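Local coordinates for signal recognition particle receptor FtsY (Sulfolobus acidocaldarius, PDB 5L3S), which serves as the receptor, or docking protein, of the signal recognition particle, joining a helical bundle to a nucleotide-binding domain of P-loop type, at residues S137-A142 and A169-D174; V103-G108 and E203-V208; D25-L30 and E49-N54; K76-I81 and I258-A263. One frame throughout, in Å; residues are numbered along the deposited sequence.

Overall arrangement
The four contacts fall into two pairs on opposite sides of the chain's centre. Interactions 1 and 2, with centres about 10 Å apart, lie in the P-loop domain and touch directly: helix 168-181 meets helix 199-212 where A169 CB comes within 3.8 Å of K207 NZ. Interaction 1 holds D138 and R141 of the ligand pocket, whereas F107 of interaction 2 keeps its side chain about 9 Å from the ligand. Interactions 3 and 4 have centres about 15 Å apart. Interaction 3 belongs to the helical bundle, and interaction 4 fastens helix 66-85 to the P-loop domain, closing a loop of chain that contains interactions 1 and 2.

Interaction 1 of 4, residues S137-A142 and A169-D174; sequences SDTFRA and ASVAFD. With GNP (phosphoaminophosphonic acid-guanylate ester), chain R.
D138 OD1 accepts two backbone N-H groups from its own loop. F140 N, 2.9 Å from D138 OD1, meets it nearly along the C-O bond. R141 N lies 3.0 Å from D138 OD1 on the syn side, its N-H...O angle an almost straight 174°. This Asx turn folds the chain just after strand 132-137. From there the R141 side chain, bent at chi2 and chi3, brings its guanidinium edge to the bound GNP, where R141 NH1 donates to GNP O2G at 2.9 Å. The group is held side-on as well: R141 NE and R141 NH2 both reach A142 O, each at 3.0 Å and from the same face of the carbonyl, while Q147 OE1 takes a further bond from NH2. Rotation of the guanidinium is thereby restricted. At the start of the loop, S137 OG is hydrogen-bonded to P168 O and sits 3.6 Å from V171 CB, also touching A172. T139 CG2 and V171 CG2 meet tip to tip at 4.0 Å. Helix 168-181 thus backs the loop from the side away from the ligand, with A172 and S137 both against I189 of strand 186-191 and A169 against helix 199-212.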
loop_
_atom_site.group_PDB
_atom_site.type_symbol
_atom_site.label_atom_id
_atom_site.label_comp_id
_atom_site.label_asym_id
_atom_site.label_seq_id
_atom_site.Cartn_x
_atom_site.Cartn_y
_atom_site.Cartn_z
ATOM N N SER B 137 1.679 20.965 -6.985
ATOM C CA SER B 137 1.845 21.421 -5.604
ATOM C C SER B 137 2.589 20.442 -4.670
ATOM O O SER B 137 2.610 20.649 -3.464
ATOM C CB SER B 137 0.497 21.840 -5.004
ATOM O OG SER B 137 0.097 23.117 -5.495
ATOM N N ASP B 138 3.179 19.381 -5.226
ATOM C CA ASP B 138 4.249 18.648 -4.524
ATOM C C ASP B 138 5.559 19.329 -4.870
ATOM O O ASP B 138 6.125 19.093 -5.937
ATOM C CB ASP B 138 4.321 17.187 -4.964
ATOM C CG ASP B 138 5.458 16.405 -4.281
ATOM O OD1 ASP B 138 6.320 17.002 -3.598
ATOM O OD2 ASP B 138 5.489 15.168 -4.452
ATOM N N THR B 139 6.041 20.169 -3.967
ATOM C CA THR B 139 7.262 20.921 -4.218
ATOM C C THR B 139 8.417 20.323 -3.416
ATOM O O THR B 139 9.489 20.920 -3.295
ATOM C CB THR B 139 7.099 22.399 -3.818
ATOM O OG1 THR B 139 6.774 22.474 -2.427
ATOM C CG2 THR B 139 5.959 23.056 -4.616
ATOM N N PHE B 140 8.205 19.142 -2.866
ATOM C CA PHE B 140 9.219 18.538 -1.994
ATOM C C PHE B 140 9.970 17.366 -2.613
ATOM O O PHE B 140 11.204 17.315 -2.585
ATOM C CB PHE B 140 8.609 18.086 -0.662
ATOM C CG PHE B 140 9.517 17.182 0.145
ATOM C CD1 PHE B 140 10.466 17.718 1.001
ATOM C CD2 PHE B 140 9.431 15.798 0.034
ATOM C CE1 PHE B 140 11.322 16.891 1.731
ATOM C CE2 PHE B 140 10.281 14.971 0.753
ATOM C CZ PHE B 140 11.217 15.519 1.610
ATOM N N ARG B 141 9.237 16.393 -3.135
ATOM C CA ARG B 141 9.877 15.116 -3.439
ATOM C C ARG B 141 10.673 15.178 -4.731
ATOM O O ARG B 141 10.280 15.852 -5.678
ATOM C CB ARG B 141 8.858 13.979 -3.495
ATOM C CG ARG B 141 9.491 12.604 -3.221
ATOM C CD ARG B 141 8.879 11.532 -4.100
ATOM N NE ARG B 141 9.040 11.841 -5.520
ATOM C CZ ARG B 141 8.042 11.828 -6.394
ATOM N NH1 ARG B 141 6.823 11.505 -5.983
ATOM N NH2 ARG B 141 8.255 12.121 -7.674
ATOM N N ALA B 142 11.800 14.481 -4.754
ATOM C CA ALA B 142 12.644 14.421 -5.944
ATOM C C ALA B 142 11.847 14.096 -7.217
ATOM O O ALA B 142 11.051 13.138 -7.265
ATOM C CB ALA B 142 13.788 13.419 -5.746
ATOM N N ALA B 169 1.162 26.112 -1.544
ATOM C CA ALA B 169 0.014 27.010 -1.574
ATOM C C ALA B 169 0.152 28.075 -2.654
ATOM O O ALA B 169 -0.832 28.476 -3.273
ATOM C CB ALA B 169 -0.185 27.670 -0.211
ATOM N N SER B 170 1.380 28.550 -2.863
ATOM C CA SER B 170 1.641 29.566 -3.866
ATOM C C SER B 170 1.423 28.958 -5.252
ATOM O O SER B 170 0.847 29.603 -6.128
ATOM C CB SER B 170 3.072 30.096 -3.729
ATOM O OG SER B 170 3.439 30.850 -4.872
ATOM N N VAL B 171 1.871 27.716 -5.442
ATOM C CA VAL B 171 1.655 27.033 -6.721
ATOM C C VAL B 171 0.153 26.884 -7.014
ATOM O O VAL B 171 -0.305 27.183 -8.118
ATOM C CB VAL B 171 2.343 25.651 -6.787
ATOM C CG1 VAL B 171 2.062 24.984 -8.141
ATOM C CG2 VAL B 171 3.855 25.778 -6.572
ATOM N N ALA B 172 -0.610 26.441 -6.016
ATOM C CA ALA B 172 -2.061 26.274 -6.173
ATOM C C ALA B 172 -2.775 27.592 -6.437
ATOM O O ALA B 172 -3.660 27.674 -7.298
ATOM C CB ALA B 172 -2.665 25.560 -4.944
ATOM N N PHE B 173 -2.402 28.623 -5.686
ATOM C CA PHE B 173 -2.939 29.956 -5.887
ATOM C C PHE B 173 -2.732 30.438 -7.332
ATOM O O PHE B 173 -3.671 30.940 -7.957
ATOM C CB PHE B 173 -2.320 30.940 -4.887
ATOM C CG PHE B 173 -2.887 32.329 -4.968
ATOM C CD1 PHE B 173 -3.992 32.685 -4.212
ATOM C CD2 PHE B 173 -2.308 33.281 -5.788
ATOM C CE1 PHE B 173 -4.521 33.977 -4.286
ATOM C CE2 PHE B 173 -2.832 34.571 -5.870
ATOM C CZ PHE B 173 -3.939 34.917 -5.115
ATOM N N ASP B 174 -1.516 30.269 -7.856
ATOM C CA ASP B 174 -1.185 30.690 -9.218
ATOM C C ASP B 174 -1.968 29.894 -10.254
ATOM O O ASP B 174 -2.413 30.436 -11.252
ATOM C CB ASP B 174 0.309 30.507 -9.490
ATOM C CG ASP B 174 1.163 31.584 -8.853
ATOM O OD1 ASP B 174 0.618 32.438 -8.116
ATOM O OD2 ASP B 174 2.387 31.568 -9.096
HETATM P PG GNP R . 4.217 10.271 -3.877
HETATM O O1G GNP R . 3.930 11.575 -4.584
HETATM O O2G GNP R . 5.709 10.016 -3.713
HETATM O O3G GNP R . 3.621 10.168 -2.489
HETATM N N3B GNP R . 3.621 9.074 -4.755
HETATM P PB GNP R . 2.120 9.144 -5.376
HETATM O O1B GNP R . 1.943 10.402 -6.101
HETATM O O2B GNP R . 1.148 8.942 -4.290
HETATM O O3A GNP R . 2.045 7.978 -6.338
HETATM P PA GNP R . 2.516 7.870 -7.795
HETATM O O1A GNP R . 1.503 8.471 -8.723
HETATM O O2A GNP R . 3.927 8.344 -7.941
HETATM O "O5'" GNP R . 2.436 6.338 -8.123
HETATM C "C5'" GNP R . 3.304 5.351 -7.477
HETATM C "C4'" GNP R . 3.411 4.132 -8.376
HETATM O "O4'" GNP R . 2.140 3.382 -8.385
HETATM C "C3'" GNP R . 3.704 4.455 -9.827
HETATM O "O3'" GNP R . 4.528 3.433 -10.359
HETATM C "C2'" GNP R . 2.315 4.400 -10.487
HETATM O "O2'" GNP R . 2.409 4.082 -11.864
HETATM C "C1'" GNP R . 1.761 3.184 -9.726
HETATM N N9 GNP R . 0.301 3.116 -9.768
HETATM C C8 GNP R . -0.610 4.095 -9.476
HETATM N N7 GNP R . -1.867 3.701 -9.593
HETATM C C5 GNP R . -1.750 2.370 -9.982
HETATM C C6 GNP R . -2.752 1.418 -10.266
HETATM O O6 GNP R . -3.976 1.612 -10.232
HETATM N N1 GNP R . -2.219 0.182 -10.643
HETATM C C2 GNP R . -0.860 -0.091 -10.702
HETATM N N2 GNP R . -0.488 -1.316 -11.072
HETATM N N3 GNP R . 0.085 0.802 -10.436
HETATM C C4 GNP R . -0.430 2.000 -10.093
#

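Interaction 2 of 4, residues V103-G108 and E203-V208; sequences VIIFFG and EELKKV. Unlike the reference sequence in segment 203-208: K207 (reference Arg).
In the parallel core of this P-loop NTPase fold, strand 102-107 is overlaid by helix 199-212 through the side chains I105, F107, L205 and V208. The short segments run almost antiparallel, at 173°, with their axes 11.0 Å apart, a gap bridged by aliphatic and aromatic side chains. I105 extends outward from the strand, and its CD1 reaches V208 CG1 at 3.7 Å and L205 CD1 at 4.1 Å. L205 uses both methyls: CD1 meets I105 and CD2 lies over F107. V240, Y242 and L219 also touch F107, and P168 at the start of the neighbouring helix lies against V208. Beyond F107 the chain passes into G108, whose backbone angles call for glycine and which fits the first glycine of a Walker A P-loop. The F107 and L205 side chains cross at about a right angle, F107 CG sitting between its backbone N and carbonyl carbon (chi1 53°). That turns one face of the ring to L205 CD2, which makes a CH-pi contact 4.0 Å from the F107 ring centroid, offset toward the rim.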
loop_
_atom_site.group_PDB
_atom_site.type_symbol
_atom_site.label_atom_id
_atom_site.label_comp_id
_atom_site.label_asym_id
_atom_site.label_seq_id
_atom_site.Cartn_x
_atom_site.Cartn_y
_atom_site.Cartn_z
ATOM N N VAL B 103 -12.408 23.188 -8.595
ATOM C CA VAL B 103 -11.102 22.868 -8.035
ATOM C C VAL B 103 -11.124 21.578 -7.228
ATOM O O VAL B 103 -11.902 21.438 -6.286
ATOM C CB VAL B 103 -10.586 24.011 -7.138
ATOM C CG1 VAL B 103 -9.263 23.628 -6.492
ATOM C CG2 VAL B 103 -10.445 25.307 -7.956
ATOM N N ILE B 104 -10.266 20.643 -7.614
ATOM C CA ILE B 104 -10.167 19.353 -6.944
ATOM C C ILE B 104 -8.759 19.181 -6.394
ATOM O O ILE B 104 -7.783 19.473 -7.090
ATOM C CB ILE B 104 -10.422 18.214 -7.942
ATOM C CG1 ILE B 104 -11.730 18.467 -8.706
ATOM C CG2 ILE B 104 -10.423 16.851 -7.222
ATOM C CD1 ILE B 104 -12.076 17.378 -9.698
ATOM N N ILE B 105 -8.653 18.702 -5.157
ATOM C CA ILE B 105 -7.343 18.421 -4.574
ATOM C C ILE B 105 -7.272 16.936 -4.246
ATOM O O ILE B 105 -8.305 16.303 -3.947
ATOM C CB ILE B 105 -7.060 19.308 -3.328
ATOM C CG1 ILE B 105 -5.589 19.191 -2.869
ATOM C CG2 ILE B 105 -8.036 18.985 -2.211
ATOM C CD1 ILE B 105 -5.167 20.307 -1.896
ATOM N N PHE B 106 -6.061 16.389 -4.344
ATOM C CA PHE B 106 -5.797 14.966 -4.114
ATOM C C PHE B 106 -4.737 14.877 -3.024
ATOM O O PHE B 106 -3.719 15.581 -3.093
ATOM C CB PHE B 106 -5.255 14.319 -5.402
ATOM C CG PHE B 106 -6.212 14.369 -6.565
ATOM C CD1 PHE B 106 -6.428 15.554 -7.262
ATOM C CD2 PHE B 106 -6.888 13.232 -6.971
ATOM C CE1 PHE B 106 -7.307 15.601 -8.329
ATOM C CE2 PHE B 106 -7.778 13.269 -8.039
ATOM C CZ PHE B 106 -7.989 14.451 -8.721
ATOM N N PHE B 107 -4.977 14.058 -2.000
ATOM C CA PHE B 107 -3.946 13.845 -0.980
ATOM C C PHE B 107 -3.969 12.414 -0.445
ATOM O O PHE B 107 -4.868 11.631 -0.756
ATOM C CB PHE B 107 -4.055 14.879 0.166
ATOM C CG PHE B 107 -5.439 14.977 0.801
ATOM C CD1 PHE B 107 -5.837 14.088 1.800
ATOM C CD2 PHE B 107 -6.311 16.008 0.445
ATOM C CE1 PHE B 107 -7.103 14.191 2.391
ATOM C CE2 PHE B 107 -7.567 16.118 1.026
ATOM C CZ PHE B 107 -7.964 15.205 2.000
ATOM N N GLY B 108 -2.975 12.063 0.350
ATOM C CA GLY B 108 -2.922 10.710 0.897
ATOM C C GLY B 108 -1.482 10.406 1.266
ATOM O O GLY B 108 -0.596 11.239 1.049
ATOM N N GLU B 203 -0.448 20.156 8.652
ATOM C CA GLU B 203 -0.602 21.609 8.643
ATOM C C GLU B 203 -0.281 22.207 7.262
ATOM O O GLU B 203 -0.995 23.095 6.790
ATOM C CB GLU B 203 0.241 22.260 9.745
ATOM C CG GLU B 203 0.207 23.784 9.748
ATOM C CD GLU B 203 -1.204 24.348 9.852
ATOM O OE1 GLU B 203 -2.062 23.722 10.515
ATOM O OE2 GLU B 203 -1.455 25.424 9.268
ATOM N N GLU B 204 0.771 21.717 6.605
ATOM C CA GLU B 204 1.080 22.188 5.244
ATOM C C GLU B 204 -0.096 21.973 4.288
ATOM O O GLU B 204 -0.397 22.819 3.444
ATOM C CB GLU B 204 2.352 21.538 4.686
ATOM C CG GLU B 204 3.622 22.103 5.303
ATOM C CD GLU B 204 4.896 21.665 4.589
ATOM O OE1 GLU B 204 4.846 21.360 3.374
ATOM O OE2 GLU B 204 5.955 21.635 5.251
ATOM N N LEU B 205 -0.764 20.836 4.427
ATOM C CA LEU B 205 -1.910 20.532 3.582
ATOM C C LEU B 205 -3.083 21.453 3.883
ATOM O O LEU B 205 -3.699 21.977 2.969
ATOM C CB LEU B 205 -2.326 19.070 3.760
ATOM C CG LEU B 205 -3.558 18.599 2.995
ATOM C CD1 LEU B 205 -3.359 18.772 1.500
ATOM C CD2 LEU B 205 -3.790 17.131 3.330
ATOM N N LYS B 206 -3.379 21.644 5.167
ATOM C CA LYS B 206 -4.463 22.518 5.602
ATOM C C LYS B 206 -4.244 23.945 5.125
ATOM O O LYS B 206 -5.187 24.684 4.859
ATOM C CB LYS B 206 -4.606 22.480 7.127
ATOM C CG LYS B 206 -5.060 21.126 7.662
ATOM C CD LYS B 206 -5.031 21.088 9.179
ATOM C CE LYS B 206 -6.076 22.003 9.772
ATOM N NZ LYS B 206 -5.874 22.169 11.238
ATOM N N LYS B 207 -2.984 24.319 5.017
ATOM C CA LYS B 207 -2.619 25.607 4.463
ATOM C C LYS B 207 -2.946 25.707 2.960
ATOM O O LYS B 207 -3.396 26.752 2.476
ATOM C CB LYS B 207 -1.133 25.852 4.738
ATOM C CG LYS B 207 -0.603 27.160 4.246
ATOM C CD LYS B 207 0.797 27.370 4.805
ATOM C CE LYS B 207 1.468 28.514 4.109
ATOM N NZ LYS B 207 2.098 28.056 2.822
ATOM N N VAL B 208 -2.716 24.633 2.214
ATOM C CA VAL B 208 -3.110 24.631 0.804
ATOM C C VAL B 208 -4.644 24.692 0.678
ATOM O O VAL B 208 -5.184 25.393 -0.181
ATOM C CB VAL B 208 -2.561 23.399 0.057
ATOM C CG1 VAL B 208 -3.085 23.359 -1.371
ATOM C CG2 VAL B 208 -1.032 23.400 0.065
#

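Interaction 3 of 4, residues D25-L30 and E49-N54; sequences DVIEEL and EDLKNN
I27 overlaps L51 side by side, the two chains sliding past each other in opposite directions until I27 CD1 rests 3.7 Å from L51 CD2. The same leucine methyl also serves L30: L30 CD1 comes in at about a right angle, 4.1 Å from L51 CD2. L51 carries its CG anti to the backbone N (chi1 178°), which takes CD2 across to helix 20-36, where it is shared by two residues about a turn apart. The touching atoms are all apolar. The contact is extended by helix 66-85, where V70 touches L30 and T73 touches L51. Charged groups border it: K52 NZ forms a salt bridge with E20 OE2, whereas E28 OE2 stays 6.8 Å from K52 NZ, too far for a direct pair. On another side of helix 41-55, D50 OD2 is hydrogen-bonded to the Y264 hydroxyl of the P-loop domain. Leucine, isoleucine and valine side chains from successive helices converging in this way form the interior of the helical bundle found in SRP54-type proteins.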
loop_
_atom_site.group_PDB
_atom_site.type_symbol
_atom_site.label_atom_id
_atom_site.label_comp_id
_atom_site.label_asym_id
_atom_site.label_seq_id
_atom_site.Cartn_x
_atom_site.Cartn_y
_atom_site.Cartn_z
ATOM N N ASP B 25 -21.383 -22.242 11.484
ATOM C CA ASP B 25 -20.437 -22.668 10.456
ATOM C C ASP B 25 -20.312 -21.674 9.310
ATOM O O ASP B 25 -19.207 -21.358 8.870
ATOM C CB ASP B 25 -20.820 -24.034 9.894
ATOM C CG ASP B 25 -20.555 -25.151 10.867
ATOM O OD1 ASP B 25 -19.784 -24.924 11.822
ATOM O OD2 ASP B 25 -21.112 -26.252 10.674
ATOM N N VAL B 26 -21.442 -21.193 8.809
ATOM C CA VAL B 26 -21.396 -20.294 7.664
ATOM C C VAL B 26 -20.863 -18.909 8.046
ATOM O O VAL B 26 -20.190 -18.250 7.243
ATOM C CB VAL B 26 -22.767 -20.204 6.941
ATOM C CG1 VAL B 26 -23.821 -19.584 7.844
ATOM C CG2 VAL B 26 -22.628 -19.419 5.643
ATOM N N ILE B 27 -21.143 -18.469 9.270
ATOM C CA ILE B 27 -20.643 -17.172 9.726
ATOM C C ILE B 27 -19.110 -17.185 9.780
ATOM O O ILE B 27 -18.452 -16.197 9.434
ATOM C CB ILE B 27 -21.245 -16.768 11.101
ATOM C CG1 ILE B 27 -22.731 -16.440 10.968
ATOM C CG2 ILE B 27 -20.554 -15.543 11.663
ATOM C CD1 ILE B 27 -23.014 -15.220 10.146
ATOM N N GLU B 28 -18.537 -18.312 10.193
ATOM C CA GLU B 28 -17.086 -18.423 10.216
ATOM C C GLU B 28 -16.457 -18.438 8.823
ATOM O O GLU B 28 -15.433 -17.786 8.606
ATOM C CB GLU B 28 -16.618 -19.618 11.048
ATOM C CG GLU B 28 -16.869 -19.442 12.543
ATOM C CD GLU B 28 -16.340 -18.115 13.073
ATOM O OE1 GLU B 28 -15.106 -17.911 13.067
ATOM O OE2 GLU B 28 -17.161 -17.273 13.495
ATOM N N GLU B 29 -17.048 -19.170 7.884
ATOM C CA GLU B 29 -16.539 -19.134 6.509
ATOM C C GLU B 29 -16.606 -17.712 5.948
ATOM O O GLU B 29 -15.677 -17.255 5.282
ATOM C CB GLU B 29 -17.311 -20.089 5.599
ATOM C CG GLU B 29 -16.976 -21.557 5.811
ATOM C CD GLU B 29 -17.839 -22.491 4.975
ATOM O OE1 GLU B 29 -18.813 -22.014 4.351
ATOM O OE2 GLU B 29 -17.543 -23.705 4.945
ATOM N N LEU B 30 -17.702 -17.012 6.228
ATOM C CA LEU B 30 -17.849 -15.636 5.761
ATOM C C LEU B 30 -16.831 -14.694 6.407
ATOM O O LEU B 30 -16.362 -13.750 5.768
ATOM C CB LEU B 30 -19.272 -15.127 5.994
ATOM C CG LEU B 30 -20.324 -15.787 5.095
ATOM C CD1 LEU B 30 -21.742 -15.383 5.498
ATOM C CD2 LEU B 30 -20.054 -15.455 3.631
ATOM N N GLU B 49 -21.999 -9.647 13.146
ATOM C CA GLU B 49 -22.895 -9.566 14.299
ATOM C C GLU B 49 -24.234 -8.992 13.858
ATOM O O GLU B 49 -25.282 -9.436 14.329
ATOM C CB GLU B 49 -22.298 -8.708 15.418
ATOM C CG GLU B 49 -21.213 -9.393 16.231
ATOM C CD GLU B 49 -21.731 -10.600 16.988
ATOM O OE1 GLU B 49 -22.782 -10.480 17.657
ATOM O OE2 GLU B 49 -21.093 -11.675 16.907
ATOM N N ASP B 50 -24.194 -8.011 12.953
ATOM C CA ASP B 50 -25.415 -7.441 12.375
ATOM C C ASP B 50 -26.189 -8.547 11.662
ATOM O O ASP B 50 -27.402 -8.674 11.800
ATOM C CB ASP B 50 -25.085 -6.340 11.354
ATOM C CG ASP B 50 -24.650 -5.030 11.999
ATOM O OD1 ASP B 50 -24.861 -4.860 13.219
ATOM O OD2 ASP B 50 -24.111 -4.157 11.270
ATOM N N LEU B 51 -25.453 -9.339 10.890
ATOM C CA LEU B 51 -26.012 -10.410 10.081
ATOM C C LEU B 51 -26.709 -11.465 10.948
ATOM O O LEU B 51 -27.870 -11.808 10.713
ATOM C CB LEU B 51 -24.889 -11.038 9.243
ATOM C CG LEU B 51 -25.270 -12.217 8.348
ATOM C CD1 LEU B 51 -26.374 -11.814 7.362
ATOM C CD2 LEU B 51 -24.033 -12.759 7.630
ATOM N N LYS B 52 -26.002 -11.961 11.958
ATOM C CA LYS B 52 -26.575 -12.927 12.899
ATOM C C LYS B 52 -27.857 -12.402 13.552
ATOM O O LYS B 52 -28.879 -13.102 13.616
ATOM C CB LYS B 52 -25.543 -13.284 13.971
ATOM C CG LYS B 52 -26.102 -14.120 15.114
ATOM C CD LYS B 52 -25.035 -14.399 16.164
ATOM C CE LYS B 52 -23.846 -15.139 15.569
ATOM N NZ LYS B 52 -22.928 -15.652 16.627
ATOM N N ASN B 53 -27.809 -11.160 14.023
ATOM C CA ASN B 53 -28.962 -10.564 14.687
ATOM C C ASN B 53 -30.156 -10.355 13.774
ATOM O O ASN B 53 -31.303 -10.455 14.207
ATOM C CB ASN B 53 -28.582 -9.245 15.344
ATOM C CG ASN B 53 -27.683 -9.440 16.530
ATOM O OD1 ASN B 53 -27.864 -10.379 17.301
ATOM N ND2 ASN B 53 -26.697 -8.559 16.683
ATOM N N ASN B 54 -29.892 -10.058 12.510
ATOM C CA ASN B 54 -30.981 -9.920 11.555
ATOM C C ASN B 54 -31.656 -11.259 11.290
ATOM O O ASN B 54 -32.839 -11.307 10.976
ATOM C CB ASN B 54 -30.478 -9.336 10.237
ATOM C CG ASN B 54 -31.594 -9.116 9.239
ATOM O OD1 ASN B 54 -31.943 -10.012 8.469
ATOM N ND2 ASN B 54 -32.173 -7.921 9.255
#

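Interaction 4 of 4, residues K76-I81 and I258-A263; sequences KSITEI and IALSLA
The I78, I81, L260 and A263 side chains meet through methyl and methylene groups, with no flat side chain between them; the I81 carbonyl O also lies against A263 CB. This is part of the junction between the helical bundle and the P-loop domain, the two units of the NG fold of SRP-type proteins. Helix 66-85 lies across helix 258-266, the short segments crossing at 63° with their axes 10.3 Å apart. L260 buries more surface here than any other residue. With chi1 at 178° its side chain extends away from its own backbone N, and the forked end reaches helix 66-85. One branch, L260 CD2, lies 3.9 Å from I78 CD1; the other, L260 CD1, packs on I78 CG2 at 4.0 Å, so the leucine straddles the isoleucine at about a right angle. I78 also touches F295 of helix 287-295, which joins the same junction. On its other side helix 258-266 packs against the rest of its own domain: A259 meets L247 of strand 244-248, and L262 meets A233 of helix 228-239. A263 extends the contact, lying close to L82 and N85 further along helix 66-85. The backbones come closest at I81 and A263, where the small alanine lets I81 CG2 settle 3.9 Å from A263 CB while that same I81 CG2 keeps 4.1 Å from L260 CD1.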
loop_
_atom_site.group_PDB
_atom_site.type_symbol
_atom_site.label_atom_id
_atom_site.label_comp_id
_atom_site.label_asym_id
_atom_site.label_seq_id
_atom_site.Cartn_x
_atom_site.Cartn_y
_atom_site.Cartn_z
ATOM N N LYS B 76 -26.716 -8.791 0.031
ATOM C CA LYS B 76 -27.739 -7.758 -0.037
ATOM C C LYS B 76 -27.469 -6.622 0.953
ATOM O O LYS B 76 -27.653 -5.453 0.618
ATOM C CB LYS B 76 -29.122 -8.380 0.187
ATOM C CG LYS B 76 -30.256 -7.386 0.400
ATOM C CD LYS B 76 -30.483 -6.496 -0.816
ATOM C CE LYS B 76 -31.718 -5.622 -0.623
ATOM N NZ LYS B 76 -31.928 -4.651 -1.733
ATOM N N SER B 77 -27.009 -6.953 2.159
ATOM C CA SER B 77 -26.685 -5.915 3.147
ATOM C C SER B 77 -25.469 -5.082 2.733
ATOM O O SER B 77 -25.455 -3.862 2.904
ATOM C CB SER B 77 -26.460 -6.508 4.537
ATOM O OG SER B 77 -27.671 -7.044 5.057
ATOM N N ILE B 78 -24.449 -5.745 2.203
ATOM C CA ILE B 78 -23.272 -5.042 1.714
ATOM C C ILE B 78 -23.655 -4.115 0.556
ATOM O O ILE B 78 -23.213 -2.958 0.500
ATOM C CB ILE B 78 -22.153 -6.020 1.301
ATOM C CG1 ILE B 78 -21.666 -6.810 2.518
ATOM C CG2 ILE B 78 -20.972 -5.267 0.672
ATOM C CD1 ILE B 78 -20.575 -7.821 2.199
ATOM N N THR B 79 -24.502 -4.609 -0.349
ATOM C CA THR B 79 -24.928 -3.809 -1.498
ATOM C C THR B 79 -25.673 -2.551 -1.041
ATOM O O THR B 79 -25.474 -1.467 -1.585
ATOM C CB THR B 79 -25.806 -4.620 -2.483
ATOM O OG1 THR B 79 -25.089 -5.783 -2.920
ATOM C CG2 THR B 79 -26.164 -3.778 -3.703
ATOM N N GLU B 80 -26.512 -2.702 -0.023
ATOM C CA GLU B 80 -27.254 -1.573 0.528
ATOM C C GLU B 80 -26.365 -0.565 1.262
ATOM O O GLU B 80 -26.593 0.639 1.169
ATOM C CB GLU B 80 -28.389 -2.064 1.429
ATOM C CG GLU B 80 -29.554 -2.660 0.651
ATOM C CD GLU B 80 -30.654 -3.201 1.544
ATOM O OE1 GLU B 80 -31.836 -2.898 1.278
ATOM O OE2 GLU B 80 -30.342 -3.940 2.502
ATOM N N ILE B 81 -25.358 -1.057 1.985
ATOM C CA ILE B 81 -24.423 -0.182 2.696
ATOM C C ILE B 81 -23.649 0.709 1.723
ATOM O O ILE B 81 -23.418 1.888 1.993
ATOM C CB ILE B 81 -23.414 -0.985 3.538
ATOM C CG1 ILE B 81 -24.111 -1.643 4.726
ATOM C CG2 ILE B 81 -22.321 -0.087 4.058
ATOM C CD1 ILE B 81 -24.663 -0.653 5.732
ATOM N N ILE B 258 -11.486 -2.389 1.891
ATOM C CA ILE B 258 -11.504 -1.016 2.424
ATOM C C ILE B 258 -12.755 -0.235 1.990
ATOM O O ILE B 258 -13.280 0.572 2.748
ATOM C CB ILE B 258 -10.215 -0.196 2.047
ATOM C CG1 ILE B 258 -10.230 1.195 2.690
ATOM C CG2 ILE B 258 -10.054 -0.038 0.544
ATOM C CD1 ILE B 258 -10.178 1.168 4.215
ATOM N N ALA B 259 -13.226 -0.483 0.773
ATOM C CA ALA B 259 -14.459 0.151 0.272
ATOM C C ALA B 259 -15.652 -0.048 1.223
ATOM O O ALA B 259 -16.410 0.885 1.504
ATOM C CB ALA B 259 -14.801 -0.380 -1.118
ATOM N N LEU B 260 -15.810 -1.272 1.717
ATOM C CA LEU B 260 -16.885 -1.587 2.650
ATOM C C LEU B 260 -16.662 -0.904 3.999
ATOM O O LEU B 260 -17.596 -0.339 4.578
ATOM C CB LEU B 260 -16.993 -3.107 2.836
ATOM C CG LEU B 260 -18.038 -3.648 3.814
ATOM C CD1 LEU B 260 -19.412 -3.002 3.573
ATOM C CD2 LEU B 260 -18.120 -5.175 3.701
ATOM N N SER B 261 -15.427 -0.961 4.498
ATOM C CA SER B 261 -15.091 -0.344 5.778
ATOM C C SER B 261 -15.330 1.171 5.779
ATOM O O SER B 261 -15.828 1.725 6.756
ATOM C CB SER B 261 -13.646 -0.662 6.171
ATOM O OG SER B 261 -13.524 -2.033 6.506
ATOM N N LEU B 262 -14.959 1.821 4.682
ATOM C CA LEU B 262 -15.164 3.255 4.503
ATOM C C LEU B 262 -16.639 3.644 4.586
ATOM O O LEU B 262 -17.006 4.596 5.277
ATOM C CB LEU B 262 -14.622 3.683 3.146
ATOM C CG LEU B 262 -13.118 3.814 3.019
ATOM C CD1 LEU B 262 -12.774 4.045 1.565
ATOM C CD2 LEU B 262 -12.686 4.975 3.875
ATOM N N ALA B 263 -17.474 2.910 3.864
ATOM C CA ALA B 263 -18.905 3.163 3.883
ATOM C C ALA B 263 -19.481 2.852 5.256
ATOM O O ALA B 263 -20.237 3.648 5.814
ATOM C CB ALA B 263 -19.600 2.342 2.814
#